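Local coordinates for protein putative oxidoreductase FAD-binding subunit (Sulfolobus tokodaii, PDB 4ZOH) that probably serves as the FAD-binding subunit of a molybdopterin-containing oxidoreductase, passing electrons through its bound flavin, at residues G171-Y176 and L193-S198. Residues are numbered along the deposited sequence; the frame is centred on the assembly and turned at random.
Sequences GYKFSY and LLLKLS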
loop_
_atom_site.group_PDB
_atom_site.type_symbol
_atom_site.label_atom_id
_atom_site.label_comp_id
_atom_site.label_asym_id
_atom_site.label_seq_id
_atom_site.Cartn_x
_atom_site.Cartn_y
_atom_site.Cartn_z
ATOM N N GLY B 171 -45.036 28.217 35.374
ATOM C CA GLY B 171 -45.597 29.492 34.910
ATOM C C GLY B 171 -44.602 30.647 34.603
ATOM O O GLY B 171 -45.043 31.764 34.216
ATOM N N TYR B 172 -43.284 30.409 34.766
ATOM C CA TYR B 172 -42.315 31.438 34.441
ATOM C C TYR B 172 -42.132 31.557 32.953
ATOM O O TYR B 172 -42.344 30.588 32.249
ATOM C CB TYR B 172 -40.964 31.187 35.061
ATOM C CG TYR B 172 -40.819 31.660 36.450
ATOM C CD1 TYR B 172 -41.574 31.089 37.485
ATOM C CD2 TYR B 172 -39.879 32.634 36.756
ATOM C CE1 TYR B 172 -41.400 31.510 38.803
ATOM C CE2 TYR B 172 -39.663 33.033 38.049
ATOM C CZ TYR B 172 -40.443 32.483 39.070
ATOM O OH TYR B 172 -40.256 32.925 40.371
ATOM N N LYS B 173 -41.757 32.755 32.494
ATOM C CA LYS B 173 -41.381 32.977 31.096
ATOM C C LYS B 173 -39.849 33.040 31.075
ATOM O O LYS B 173 -39.260 33.291 32.097
ATOM C CB LYS B 173 -42.009 34.270 30.547
ATOM C CG LYS B 173 -43.535 34.430 30.787
ATOM C CD LYS B 173 -44.410 33.725 29.772
ATOM C CE LYS B 173 -45.054 34.744 28.830
ATOM N NZ LYS B 173 -44.914 34.405 27.371
ATOM N N PHE B 174 -39.199 32.801 29.933
ATOM C CA PHE B 174 -37.712 32.650 29.921
ATOM C C PHE B 174 -37.184 32.860 28.516
ATOM O O PHE B 174 -37.942 32.786 27.517
ATOM C CB PHE B 174 -37.216 31.296 30.515
ATOM C CG PHE B 174 -37.849 30.083 29.872
ATOM C CD1 PHE B 174 -37.293 29.501 28.711
ATOM C CD2 PHE B 174 -39.005 29.526 30.411
ATOM C CE1 PHE B 174 -37.914 28.409 28.099
ATOM C CE2 PHE B 174 -39.632 28.430 29.795
ATOM C CZ PHE B 174 -39.093 27.878 28.633
ATOM N N SER B 175 -35.901 33.165 28.451
ATOM C CA SER B 175 -35.170 33.302 27.185
ATOM C C SER B 175 -33.670 33.165 27.468
ATOM O O SER B 175 -33.183 33.691 28.466
ATOM C CB SER B 175 -35.441 34.660 26.529
ATOM O OG SER B 175 -34.865 34.692 25.230
ATOM N N TYR B 176 -32.943 32.403 26.626
ATOM C CA TYR B 176 -31.467 32.458 26.657
ATOM C C TYR B 176 -31.080 33.118 25.376
ATOM O O TYR B 176 -31.533 32.688 24.316
ATOM C CB TYR B 176 -30.825 31.065 26.799
ATOM C CG TYR B 176 -29.318 31.168 26.903
ATOM C CD1 TYR B 176 -28.734 31.915 27.916
ATOM C CD2 TYR B 176 -28.470 30.516 25.976
ATOM C CE1 TYR B 176 -27.372 32.067 27.998
ATOM C CE2 TYR B 176 -27.077 30.638 26.081
ATOM C CZ TYR B 176 -26.548 31.416 27.105
ATOM O OH TYR B 176 -25.190 31.601 27.242
ATOM N N LEU B 193 -32.598 34.769 30.979
ATOM C CA LEU B 193 -33.656 35.464 31.700
ATOM C C LEU B 193 -34.743 34.487 32.178
ATOM O O LEU B 193 -35.179 33.605 31.417
ATOM C CB LEU B 193 -34.297 36.538 30.801
ATOM C CG LEU B 193 -35.231 37.553 31.536
ATOM C CD1 LEU B 193 -35.045 38.957 30.984
ATOM C CD2 LEU B 193 -36.679 37.121 31.339
ATOM N N LEU B 194 -35.159 34.690 33.426
ATOM C CA LEU B 194 -36.414 34.133 33.956
ATOM C C LEU B 194 -37.270 35.235 34.599
ATOM O O LEU B 194 -36.776 36.071 35.372
ATOM C CB LEU B 194 -36.133 33.110 35.017
ATOM C CG LEU B 194 -35.963 31.663 34.573
ATOM C CD1 LEU B 194 -35.186 30.977 35.661
ATOM C CD2 LEU B 194 -37.326 31.012 34.372
ATOM N N LEU B 195 -38.560 35.216 34.291
ATOM C CA LEU B 195 -39.499 36.119 34.964
ATOM C C LEU B 195 -40.864 35.484 35.014
ATOM O O LEU B 195 -41.229 34.625 34.150
ATOM C CB LEU B 195 -39.567 37.485 34.244
ATOM C CG LEU B 195 -40.260 37.553 32.868
ATOM C CD1 LEU B 195 -41.772 37.570 33.033
ATOM C CD2 LEU B 195 -39.871 38.791 32.064
ATOM N N LYS B 196 -41.638 35.974 35.989
ATOM C CA LYS B 196 -43.038 35.570 36.157
ATOM C C LYS B 196 -43.912 36.797 36.401
ATOM O O LYS B 196 -43.571 37.717 37.187
ATOM C CB LYS B 196 -43.165 34.565 37.295
ATOM C CG LYS B 196 -44.559 33.956 37.520
ATOM C CD LYS B 196 -44.527 33.331 38.921
ATOM C CE LYS B 196 -45.784 32.557 39.283
ATOM N NZ LYS B 196 -46.151 31.627 38.190
ATOM N N LEU B 197 -45.029 36.762 35.713
ATOM C CA LEU B 197 -46.020 37.830 35.679
ATOM C C LEU B 197 -47.128 37.535 36.708
ATOM O O LEU B 197 -47.616 36.378 36.805
ATOM C CB LEU B 197 -46.620 37.926 34.259
ATOM C CG LEU B 197 -45.654 38.523 33.184
ATOM C CD1 LEU B 197 -46.413 38.816 31.940
ATOM C CD2 LEU B 197 -44.994 39.813 33.621
ATOM N N SER B 198 -47.497 38.557 37.484
ATOM C CA SER B 198 -48.781 38.517 38.218
ATOM C C SER B 198 -49.560 39.680 37.631
ATOM O O SER B 198 -49.246 40.824 37.887
ATOM C CB SER B 198 -48.544 38.538 39.741
ATOM O OG SER B 198 -47.847 39.721 40.102
HETATM O O HOH W 1 -45.520 34.733 33.702
#
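Y172 and K196 cross at about a right angle, and K196 CB sits 3.6 Å from the centroid of the Y172 ring, almost exactly on the ring normal. This is a CH-pi contact over one face. The K196 chain starts anti to its own N (chi1 -175°) and runs on across the ring, with CD 3.6 Å from Y172 CE1. Its NZ makes a weak hydrogen bond to E170 O. Y172 OH bonds D204 on strand 201-210, so the ring spans K196 and reaches the next strand but one. A serine at Y172 would probably leave the methylenes of K196 without their cover and D204 without its hydroxyl partner. Segments 171-176 and 193-198 belong to an antiparallel beta hairpin of the C-terminal domain, with 173-179 the outermost strand of its sheet within the chain. Two hydrogen-bonded pairs hold the strands together. K173 N to L195 O is short at 2.6 Å; S175 N to L193 O is 3.1 Å. The hairpin is more buried further along, at L193, L194 and S175. L194 CD2 lies 3.7 Å from Y172 CB and 3.9 Å from F174 CB, and L87 covers L194 and F174 on this face. On the other face, L193 and S175 meet helix 257-276. K173 CB lies 4.1 Å from L195 CD1; beyond it the K173 chain bends away and its NZ hydrogen-bonds A275 O on helix 257-276. Beyond Y172 the backbones part at the looser end; G171 is exposed, and a water bridges G171 O and L197 N.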